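Local coordinates for protein CysE, serine acetyltransferase (Brucella abortus, PDB 4HZD) that probably transfers an acetyl group from acetyl-coenzyme A to serine, the step that feeds cysteine biosynthesis, and binds coenzyme A on a left-handed beta-helix, at residues Ile149-Ile154 and His168-Val173; His188-Gly193 and Val210-Gly215; Arg202-Arg207 and Ala216-Asn221. All coordinates share one frame; numbering follows the deposited sequence.

Interaction 1 of 3, residues Ile149-Ile154 and His168-Val173; sequences IFQTDI and HATGLV
The carbonyl oxygen of Q151 is gripped twice: G171 N donates to Q151 O over 2.8 Å, and a water gives a hydrogen to the same oxygen. That water gives its other hydrogen to L172 O, 2.9 Å away, and so ties the two backbones together just before they pair. L172 O also accepts from D153 N at 2.8 Å in a nearly straight bond (167° at the hydrogen), and the parallel pairing continues with V173 CA directed at D153 O. G171, with positive phi, is the third residue of the type II turn A169-L172, which places its N beside Q151 O.

Side-chain contacts are sparse and mostly apolar. T152 CG2 lies 3.7 Å from A169 CB, while its OG1, set between the backbone N and the carbonyl carbon (chi1 50°), bonds to S146. Farther along, the ends of I154 and L172 cross obliquely, CD1 of the isoleucine 3.9 Å from CD2 of the leucine. The polar ends find partners beyond the two segments: Q151 OE1 and T170 OG1 share K116, and D153 OD2 is hydrogen-bonded to H168 ND1 of the third subunit.

Q151 follows helix 136-149, so the contact marks where the helical domain passes into the beta-helix. Helix 116-132 covers T152 and I154, and strand 191-193 continues the sheet beyond strand 172-174.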
loop_
_atom_site.group_PDB
_atom_site.type_symbol
_atom_site.label_atom_id
_atom_site.label_comp_id
_atom_site.label_asym_id
_atom_site.label_seq_id
_atom_site.Cartn_x
_atom_site.Cartn_y
_atom_site.Cartn_z
ATOM N N ILE A 149 -13.212 -10.843 2.516
ATOM C CA ILE A 149 -12.524 -10.957 1.221
ATOM C C ILE A 149 -12.986 -12.150 0.404
ATOM O O ILE A 149 -13.045 -12.051 -0.833
ATOM C CB ILE A 149 -10.975 -11.012 1.390
ATOM C CG1 ILE A 149 -10.466 -9.754 2.090
ATOM C CG2 ILE A 149 -10.255 -11.177 0.045
ATOM C CD1 ILE A 149 -11.046 -8.436 1.560
ATOM N N PHE A 150 -13.312 -13.275 1.076
ATOM C CA PHE A 150 -13.839 -14.448 0.372
ATOM C C PHE A 150 -15.362 -14.606 0.502
ATOM O O PHE A 150 -15.941 -15.506 -0.119
ATOM C CB PHE A 150 -13.127 -15.761 0.813
ATOM C CG PHE A 150 -11.619 -15.685 0.777
ATOM C CD1 PHE A 150 -10.940 -14.946 -0.230
ATOM C CD2 PHE A 150 -10.845 -16.366 1.749
ATOM C CE1 PHE A 150 -9.555 -14.900 -0.279
ATOM C CE2 PHE A 150 -9.448 -16.282 1.719
ATOM C CZ PHE A 150 -8.810 -15.567 0.704
ATOM N N GLN A 151 -15.977 -13.743 1.316
ATOM C CA GLN A 151 -17.435 -13.766 1.614
ATOM C C GLN A 151 -17.901 -15.080 2.209
ATOM O O GLN A 151 -19.060 -15.509 2.003
ATOM C CB GLN A 151 -18.263 -13.349 0.382
ATOM C CG GLN A 151 -17.946 -11.906 -0.064
ATOM C CD GLN A 151 -16.653 -11.794 -0.877
ATOM O OE1 GLN A 151 -16.439 -12.537 -1.842
ATOM N NE2 GLN A 151 -15.806 -10.844 -0.513
ATOM N N THR A 152 -16.991 -15.728 2.946
ATOM C CA THR A 152 -17.238 -17.021 3.582
ATOM C C THR A 152 -17.052 -16.783 5.068
ATOM O O THR A 152 -15.942 -16.465 5.526
ATOM C CB THR A 152 -16.249 -18.106 3.090
ATOM O OG1 THR A 152 -14.925 -17.592 3.176
ATOM C CG2 THR A 152 -16.479 -18.445 1.598
ATOM N N ASP A 153 -18.145 -16.865 5.812
ATOM C CA ASP A 153 -18.114 -16.629 7.266
ATOM C C ASP A 153 -18.181 -18.014 7.929
ATOM O O ASP A 153 -19.261 -18.626 8.061
ATOM C CB ASP A 153 -19.248 -15.674 7.697
ATOM C CG ASP A 153 -19.356 -15.536 9.182
ATOM O OD1 ASP A 153 -18.681 -16.339 9.853
ATOM O OD2 ASP A 153 -20.079 -14.629 9.695
ATOM N N ILE A 154 -17.017 -18.525 8.286
ATOM C CA ILE A 154 -16.908 -19.870 8.885
ATOM C C ILE A 154 -16.365 -19.723 10.297
ATOM O O ILE A 154 -15.236 -19.225 10.492
ATOM C CB ILE A 154 -15.999 -20.787 8.040
ATOM C CG1 ILE A 154 -16.456 -20.792 6.570
ATOM C CG2 ILE A 154 -15.947 -22.191 8.626
ATOM C CD1 ILE A 154 -15.571 -21.518 5.565
ATOM N N HIS A 168 -17.934 -21.493 -6.012
ATOM C CA HIS A 168 -18.425 -20.066 -6.077
ATOM C C HIS A 168 -18.322 -19.374 -4.741
ATOM O O HIS A 168 -17.784 -18.280 -4.681
ATOM C CB HIS A 168 -19.847 -19.936 -6.671
ATOM C CG HIS A 168 -19.984 -20.522 -8.053
ATOM N ND1 HIS A 168 -19.222 -20.120 -9.094
ATOM C CD2 HIS A 168 -20.827 -21.535 -8.552
ATOM C CE1 HIS A 168 -19.539 -20.838 -10.207
ATOM N NE2 HIS A 168 -20.517 -21.704 -9.877
ATOM N N ALA A 169 -18.785 -20.054 -3.678
ATOM C CA ALA A 169 -18.613 -19.708 -2.243
ATOM C C ALA A 169 -19.301 -18.483 -1.684
ATOM O O ALA A 169 -19.597 -18.458 -0.491
ATOM C CB ALA A 169 -17.114 -19.706 -1.843
ATOM N N THR A 170 -19.548 -17.457 -2.489
ATOM C CA THR A 170 -20.083 -16.216 -1.920
ATOM C C THR A 170 -21.313 -16.442 -1.007
ATOM O O THR A 170 -22.326 -16.971 -1.449
ATOM C CB THR A 170 -20.562 -15.273 -3.040
ATOM O OG1 THR A 170 -19.565 -15.173 -4.067
ATOM C CG2 THR A 170 -21.000 -13.871 -2.458
ATOM N N GLY A 171 -21.241 -15.981 0.242
ATOM C CA GLY A 171 -22.420 -15.934 1.122
ATOM C C GLY A 171 -22.479 -17.131 2.073
ATOM O O GLY A 171 -23.414 -17.262 2.838
ATOM N N LEU A 172 -21.484 -18.013 1.993
ATOM C CA LEU A 172 -21.394 -19.121 2.914
ATOM C C LEU A 172 -21.297 -18.694 4.360
ATOM O O LEU A 172 -20.469 -17.862 4.722
ATOM C CB LEU A 172 -20.212 -20.052 2.574
ATOM C CG LEU A 172 -20.003 -21.299 3.454
ATOM C CD1 LEU A 172 -21.106 -22.343 3.241
ATOM C CD2 LEU A 172 -18.650 -21.928 3.166
ATOM N N VAL A 173 -22.159 -19.295 5.173
ATOM C CA VAL A 173 -22.122 -19.165 6.615
ATOM C C VAL A 173 -22.128 -20.568 7.272
ATOM O O VAL A 173 -23.011 -21.418 7.022
ATOM C CB VAL A 173 -23.300 -18.311 7.168
ATOM C CG1 VAL A 173 -23.274 -18.283 8.683
ATOM C CG2 VAL A 173 -23.307 -16.880 6.628
HETATM O O HOH W 1 -20.726 -15.065 4.098
#

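Interaction 2 of 3, residues His188-Gly193 and Val210-Gly215; sequences HGVTLG and VLIGAG. With COA (coenzyme A), chain C.
The touching parts, 188-192 and 212-215, run 107° apart and come closest at G189 and G215, where G215 N donates to H188 O over 2.8 Å in the carbonyl plane. Beside this bond G215 CA lies only 3.0 Å from G189 O, a CA-H...O contact between two glycines that both have positive phi. The H188 ring reaches the other segment because CG sits between its backbone N and carbonyl carbon (chi1 55°). A214 CB rests over one face of that ring in a CH-pi contact, 3.8 Å from the centroid and displaced toward CE1 and NE2.

Coenzyme A lies at the ring's edge, its S1P near the ring plane and 4.0 Å from H188 CE1. A214 N holds the pantetheine carbonyl O5P in an almost straight bond of 2.8 Å. Away from the ligand the side chains pack apolar against apolar: V190 and I212 cross at about a right angle, with their CG2 atoms 3.8 Å apart, and L192 CD2 approaches I212 CD1. V190 CG2 also rests against G213 O.

H188 NE2 bonds to T191 OG1 of the second subunit, so the site borders the subunit interface. I212 and L192 pack in the beta-helix interior, against I206 of strand 205-206 and I218 of strand 217-219.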
loop_
_atom_site.group_PDB
_atom_site.type_symbol
_atom_site.label_atom_id
_atom_site.label_comp_id
_atom_site.label_asym_id
_atom_site.label_seq_id
_atom_site.Cartn_x
_atom_site.Cartn_y
_atom_site.Cartn_z
ATOM N N HIS A 188 -22.462 -21.538 -3.303
ATOM C CA HIS A 188 -22.670 -20.194 -2.702
ATOM C C HIS A 188 -24.074 -20.051 -2.139
ATOM O O HIS A 188 -25.005 -20.780 -2.545
ATOM C CB HIS A 188 -22.501 -19.115 -3.760
ATOM C CG HIS A 188 -23.393 -19.324 -4.961
ATOM N ND1 HIS A 188 -23.207 -20.346 -5.824
ATOM C CD2 HIS A 188 -24.515 -18.620 -5.413
ATOM C CE1 HIS A 188 -24.142 -20.295 -6.794
ATOM N NE2 HIS A 188 -24.956 -19.242 -6.535
ATOM N N GLY A 189 -24.209 -19.110 -1.212
ATOM C CA GLY A 189 -25.479 -18.764 -0.547
ATOM C C GLY A 189 -25.932 -19.824 0.458
ATOM O O GLY A 189 -27.086 -19.857 0.838
ATOM N N VAL A 190 -25.017 -20.682 0.877
ATOM C CA VAL A 190 -25.368 -21.795 1.778
ATOM C C VAL A 190 -25.157 -21.425 3.244
ATOM O O VAL A 190 -24.124 -20.830 3.600
ATOM C CB VAL A 190 -24.650 -23.099 1.411
ATOM C CG1 VAL A 190 -24.789 -24.125 2.545
ATOM C CG2 VAL A 190 -25.254 -23.658 0.116
ATOM N N THR A 191 -26.166 -21.720 4.069
ATOM C CA THR A 191 -26.062 -21.565 5.532
ATOM C C THR A 191 -26.117 -22.950 6.184
ATOM O O THR A 191 -27.091 -23.746 5.998
ATOM C CB THR A 191 -27.183 -20.690 6.125
ATOM O OG1 THR A 191 -27.192 -19.391 5.523
ATOM C CG2 THR A 191 -26.989 -20.481 7.640
ATOM N N LEU A 192 -25.073 -23.244 6.940
ATOM C CA LEU A 192 -25.127 -24.303 7.927
ATOM C C LEU A 192 -25.269 -23.626 9.265
ATOM O O LEU A 192 -24.279 -23.258 9.911
ATOM C CB LEU A 192 -23.891 -25.190 7.854
ATOM C CG LEU A 192 -23.617 -25.672 6.433
ATOM C CD1 LEU A 192 -22.377 -26.560 6.508
ATOM C CD2 LEU A 192 -24.803 -26.457 5.876
ATOM N N GLY A 193 -26.520 -23.364 9.631
ATOM C CA GLY A 193 -26.791 -22.450 10.737
ATOM C C GLY A 193 -27.699 -23.000 11.827
ATOM O O GLY A 193 -27.917 -24.224 11.909
ATOM N N VAL A 210 -22.074 -35.650 0.365
ATOM C CA VAL A 210 -23.212 -34.728 0.186
ATOM C C VAL A 210 -22.919 -33.582 -0.811
ATOM O O VAL A 210 -21.805 -33.041 -0.865
ATOM C CB VAL A 210 -23.701 -34.183 1.568
ATOM C CG1 VAL A 210 -24.702 -33.033 1.441
ATOM C CG2 VAL A 210 -24.330 -35.312 2.384
ATOM N N LEU A 211 -23.925 -33.256 -1.614
ATOM C CA LEU A 211 -23.968 -32.026 -2.380
ATOM C C LEU A 211 -25.053 -31.069 -1.846
ATOM O O LEU A 211 -26.233 -31.433 -1.684
ATOM C CB LEU A 211 -24.164 -32.339 -3.868
ATOM C CG LEU A 211 -24.625 -31.246 -4.840
ATOM C CD1 LEU A 211 -23.545 -30.185 -5.008
ATOM C CD2 LEU A 211 -24.988 -31.873 -6.190
ATOM N N ILE A 212 -24.641 -29.825 -1.572
ATOM C CA ILE A 212 -25.554 -28.797 -1.130
ATOM C C ILE A 212 -25.650 -27.684 -2.156
ATOM O O ILE A 212 -24.652 -26.963 -2.425
ATOM C CB ILE A 212 -25.170 -28.251 0.258
ATOM C CG1 ILE A 212 -24.806 -29.409 1.216
ATOM C CG2 ILE A 212 -26.247 -27.292 0.795
ATOM C CD1 ILE A 212 -24.404 -28.978 2.626
ATOM N N GLY A 213 -26.851 -27.556 -2.725
ATOM C CA GLY A 213 -27.128 -26.626 -3.818
ATOM C C GLY A 213 -27.164 -25.160 -3.405
ATOM O O GLY A 213 -27.242 -24.854 -2.202
ATOM N N ALA A 214 -27.148 -24.260 -4.394
ATOM C CA ALA A 214 -27.009 -22.811 -4.148
ATOM C C ALA A 214 -28.130 -22.245 -3.317
ATOM O O ALA A 214 -29.325 -22.523 -3.572
ATOM C CB ALA A 214 -26.919 -22.030 -5.463
ATOM N N GLY A 215 -27.771 -21.428 -2.340
ATOM C CA GLY A 215 -28.779 -20.753 -1.522
ATOM C C GLY A 215 -29.508 -21.601 -0.487
ATOM O O GLY A 215 -30.423 -21.095 0.148
HETATM N N1A COA C . -36.586 -26.501 -5.778
HETATM C C2A COA C . -37.840 -27.003 -5.753
HETATM N N3A COA C . -38.187 -28.156 -6.365
HETATM C C4A COA C . -37.267 -28.873 -7.072
HETATM C C5A COA C . -35.881 -28.383 -7.162
HETATM C C6A COA C . -35.576 -27.112 -6.447
HETATM N N6A COA C . -34.330 -26.571 -6.457
HETATM N N7A COA C . -35.212 -29.288 -7.912
HETATM C C8A COA C . -36.085 -30.270 -8.269
HETATM N N9A COA C . -37.308 -30.012 -7.767
HETATM C C1B COA C . -38.551 -30.815 -7.922
HETATM C C2B COA C . -39.098 -30.755 -9.341
HETATM O O2B COA C . -39.893 -29.584 -9.541
HETATM C C3B COA C . -39.914 -32.031 -9.418
HETATM O O3B COA C . -41.253 -31.802 -8.935
HETATM P P3B COA C . -42.571 -32.388 -9.683
HETATM O O7A COA C . -42.217 -33.852 -9.870
HETATM O O8A COA C . -42.683 -31.588 -10.965
HETATM O O9A COA C . -43.718 -32.117 -8.726
HETATM C C4B COA C . -39.161 -33.000 -8.501
HETATM O O4B COA C . -38.356 -32.200 -7.623
HETATM C C5B COA C . -38.252 -33.955 -9.273
HETATM O O5B COA C . -37.254 -33.202 -9.970
HETATM P P1A COA C . -35.914 -33.873 -10.571
HETATM O O1A COA C . -35.197 -32.795 -11.357
HETATM O O2A COA C . -36.297 -35.176 -11.248
HETATM O O3A COA C . -35.073 -34.226 -9.227
HETATM P P2A COA C . -33.456 -34.321 -9.143
HETATM O O4A COA C . -32.953 -34.844 -10.466
HETATM O O5A COA C . -33.074 -35.046 -7.869
HETATM O O6A COA C . -33.007 -32.768 -8.995
HETATM C CBP COA C . -31.324 -31.293 -7.924
HETATM C CCP COA C . -31.631 -32.350 -8.991
HETATM C CDP COA C . -32.549 -31.066 -7.050
HETATM C CEP COA C . -30.184 -31.845 -7.062
HETATM C CAP COA C . -30.910 -29.979 -8.643
HETATM O OAP COA C . -31.920 -29.523 -9.571
HETATM C C9P COA C . -30.550 -28.823 -7.726
HETATM O O9P COA C . -31.335 -27.896 -7.531
HETATM N N8P COA C . -29.340 -28.891 -7.168
HETATM C C7P COA C . -28.491 -27.743 -6.935
HETATM C C6P COA C . -27.602 -27.406 -8.130
HETATM C C5P COA C . -27.053 -26.004 -7.970
HETATM O O5P COA C . -27.211 -25.396 -6.920
HETATM N N4P COA C . -26.405 -25.516 -9.043
HETATM C C3P COA C . -25.947 -24.147 -9.221
HETATM C C2P COA C . -24.895 -24.057 -10.324
HETATM S S1P COA C . -24.021 -22.482 -10.183
#

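Interaction 3 of 3, residues Arg202-Arg207 and Ala216-Asn221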
loop_
_atom_site.group_PDB
_atom_site.type_symbol
_atom_site.label_atom_id
_atom_site.label_comp_id
_atom_site.label_asym_id
_atom_site.label_seq_id
_atom_site.Cartn_x
_atom_site.Cartn_y
_atom_site.Cartn_z
ATOM N N ARG A 202 -25.838 -27.074 17.987
ATOM C CA ARG A 202 -26.957 -26.381 17.359
ATOM C C ARG A 202 -26.846 -26.149 15.849
ATOM O O ARG A 202 -27.649 -25.397 15.295
ATOM C CB ARG A 202 -27.196 -25.025 18.068
ATOM C CG ARG A 202 -26.074 -23.981 17.913
ATOM C CD ARG A 202 -26.222 -22.794 18.897
ATOM N NE ARG A 202 -25.224 -21.719 18.693
ATOM C CZ ARG A 202 -23.941 -21.747 19.089
ATOM N NH1 ARG A 202 -23.419 -22.798 19.726
ATOM N NH2 ARG A 202 -23.153 -20.702 18.836
ATOM N N HIS A 203 -25.849 -26.739 15.189
ATOM C CA HIS A 203 -25.659 -26.486 13.746
ATOM C C HIS A 203 -25.541 -27.840 13.131
ATOM O O HIS A 203 -25.373 -28.834 13.870
ATOM C CB HIS A 203 -24.404 -25.613 13.484
ATOM C CG HIS A 203 -24.429 -24.265 14.204
ATOM N ND1 HIS A 203 -23.560 -23.944 15.181
ATOM C CD2 HIS A 203 -25.259 -23.152 14.047
ATOM C CE1 HIS A 203 -23.827 -22.701 15.647
ATOM N NE2 HIS A 203 -24.867 -22.221 14.973
ATOM N N PRO A 204 -25.617 -27.914 11.794
ATOM C CA PRO A 204 -25.709 -29.182 11.083
ATOM C C PRO A 204 -24.484 -30.082 11.033
ATOM O O PRO A 204 -23.303 -29.650 11.128
ATOM C CB PRO A 204 -26.087 -28.764 9.650
ATOM C CG PRO A 204 -26.786 -27.472 9.820
ATOM C CD PRO A 204 -25.967 -26.788 10.895
ATOM N N LYS A 205 -24.807 -31.353 10.891
ATOM C CA LYS A 205 -23.831 -32.403 10.718
ATOM C C LYS A 205 -23.991 -32.927 9.294
ATOM O O LYS A 205 -24.997 -33.566 8.952
ATOM C CB LYS A 205 -24.052 -33.500 11.769
ATOM C CG LYS A 205 -24.201 -32.975 13.201
ATOM C CD LYS A 205 -22.898 -32.376 13.744
ATOM C CE LYS A 205 -23.041 -31.705 15.127
ATOM N NZ LYS A 205 -23.945 -30.516 15.195
ATOM N N ILE A 206 -23.018 -32.611 8.451
ATOM C CA ILE A 206 -23.052 -33.014 7.037
ATOM C C ILE A 206 -22.165 -34.249 6.822
ATOM O O ILE A 206 -20.941 -34.177 6.995
ATOM C CB ILE A 206 -22.613 -31.837 6.129
ATOM C CG1 ILE A 206 -23.358 -30.544 6.538
ATOM C CG2 ILE A 206 -22.775 -32.159 4.650
ATOM C CD1 ILE A 206 -24.879 -30.599 6.381
ATOM N N ARG A 207 -22.794 -35.368 6.417
ATOM C CA ARG A 207 -22.095 -36.640 6.172
ATOM C C ARG A 207 -21.395 -36.638 4.809
ATOM O O ARG A 207 -21.596 -35.733 4.006
ATOM C CB ARG A 207 -23.072 -37.815 6.254
ATOM C CG ARG A 207 -23.780 -37.941 7.602
ATOM C CD ARG A 207 -22.894 -38.609 8.629
ATOM N NE ARG A 207 -23.452 -38.523 9.988
ATOM C CZ ARG A 207 -23.141 -37.579 10.897
ATOM N NH1 ARG A 207 -22.281 -36.605 10.606
ATOM N NH2 ARG A 207 -23.696 -37.596 12.111
ATOM N N ALA A 216 -29.139 -22.881 -0.322
ATOM C CA ALA A 216 -29.788 -23.721 0.677
ATOM C C ALA A 216 -29.512 -23.240 2.118
ATOM O O ALA A 216 -28.370 -22.846 2.445
ATOM C CB ALA A 216 -29.340 -25.166 0.512
ATOM N N LYS A 217 -30.544 -23.247 2.969
ATOM C CA LYS A 217 -30.368 -23.054 4.409
ATOM C C LYS A 217 -30.615 -24.364 5.141
ATOM O O LYS A 217 -31.714 -24.950 5.025
ATOM C CB LYS A 217 -31.322 -21.985 4.983
ATOM C CG LYS A 217 -31.812 -20.946 3.988
ATOM C CD LYS A 217 -30.834 -19.811 3.802
ATOM C CE LYS A 217 -31.285 -18.959 2.620
ATOM N NZ LYS A 217 -30.110 -18.624 1.766
ATOM N N ILE A 218 -29.622 -24.827 5.899
ATOM C CA ILE A 218 -29.746 -26.047 6.683
ATOM C C ILE A 218 -29.616 -25.581 8.144
ATOM O O ILE A 218 -28.582 -24.990 8.540
ATOM C CB ILE A 218 -28.717 -27.104 6.267
ATOM C CG1 ILE A 218 -28.829 -27.371 4.752
ATOM C CG2 ILE A 218 -28.912 -28.393 7.049
ATOM C CD1 ILE A 218 -27.771 -28.299 4.181
ATOM N N LEU A 219 -30.689 -25.760 8.931
ATOM C CA LEU A 219 -30.784 -25.050 10.235
ATOM C C LEU A 219 -31.081 -25.975 11.381
ATOM O O LEU A 219 -32.090 -26.664 11.348
ATOM C CB LEU A 219 -31.849 -23.960 10.218
ATOM C CG LEU A 219 -31.828 -22.966 9.063
ATOM C CD1 LEU A 219 -33.064 -22.088 9.161
ATOM C CD2 LEU A 219 -30.538 -22.151 9.109
ATOM N N GLY A 220 -30.220 -25.958 12.400
ATOM C CA GLY A 220 -30.395 -26.797 13.594
ATOM C C GLY A 220 -29.314 -27.852 13.713
ATOM O O GLY A 220 -28.538 -28.067 12.786
ATOM N N ASN A 221 -29.263 -28.488 14.872
ATOM C CA ASN A 221 -28.470 -29.687 15.080
ATOM C C ASN A 221 -29.147 -30.907 14.405
ATOM O O ASN A 221 -29.719 -31.783 15.067
ATOM C CB ASN A 221 -28.254 -29.917 16.571
ATOM C CG ASN A 221 -27.292 -31.034 16.837
ATOM O OD1 ASN A 221 -26.557 -31.447 15.946
ATOM N ND2 ASN A 221 -27.293 -31.545 18.060
#
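K205 folds back to reach N221: bends at chi2 (-68°) and chi4 bring its NZ to 2.9 Å from N221 OD1. The ammonium approaches from above the amide, about 51° out of the carbonyl plane, and not along a lone pair. The same nitrogen donates to H203 O at 2.6 Å and forms a salt bridge with D201, so several oxygens gather round it. N221 CG lies anti to the backbone N (chi1 -172°), which turns the amide to the lysine, while N221 CA points its hydrogen almost straight at H203 O.

P204 packs on a side chain and on two carbonyls. Its CG lies 3.6 Å from I218 CG2, the branch anti to the backbone N, and also 3.3 Å from I218 O. G220 O faces P204 N at 3.1 Å, a close approach without a hydrogen to share. Deeper in, I206 CD1 and I218 CD1 are 4.3 Å apart. R202 CG lies over one face of the H203 ring, and R202 NH2 makes a salt bridge to E176.

The two segments belong to different sheets of the left-handed beta-helix. Strand 205-206 lies between strands 179-180 and 223-224, while strand 217-219 lies between strands 191-193 and 235-236; L192 and V224 pack on both I206 and I218, and I230 on I218.

In the fold
Strands 152-154, 172-174, 191-193 and 217-219 are successive members of one parallel sheet, and all three contacts draw on it. Interaction 1 pairs two neighbours within that sheet and is held mostly by backbone bonds. Interactions 2 and 3 instead join it to the two other sheets of the beta-helix, and there side chains packed in the interior carry more of the contact. Interactions 1 and 2 touch through V173 O and L192 N; interactions 2 and 3 touch through T191 O and I218 N, and their segments alternate along the chain. All three are largely buried, but interaction 3 alone includes an exposed residue, N221, with a hydrogen bond from K205 to its side chain; in interaction 2 A214 N is bonded to coenzyme A.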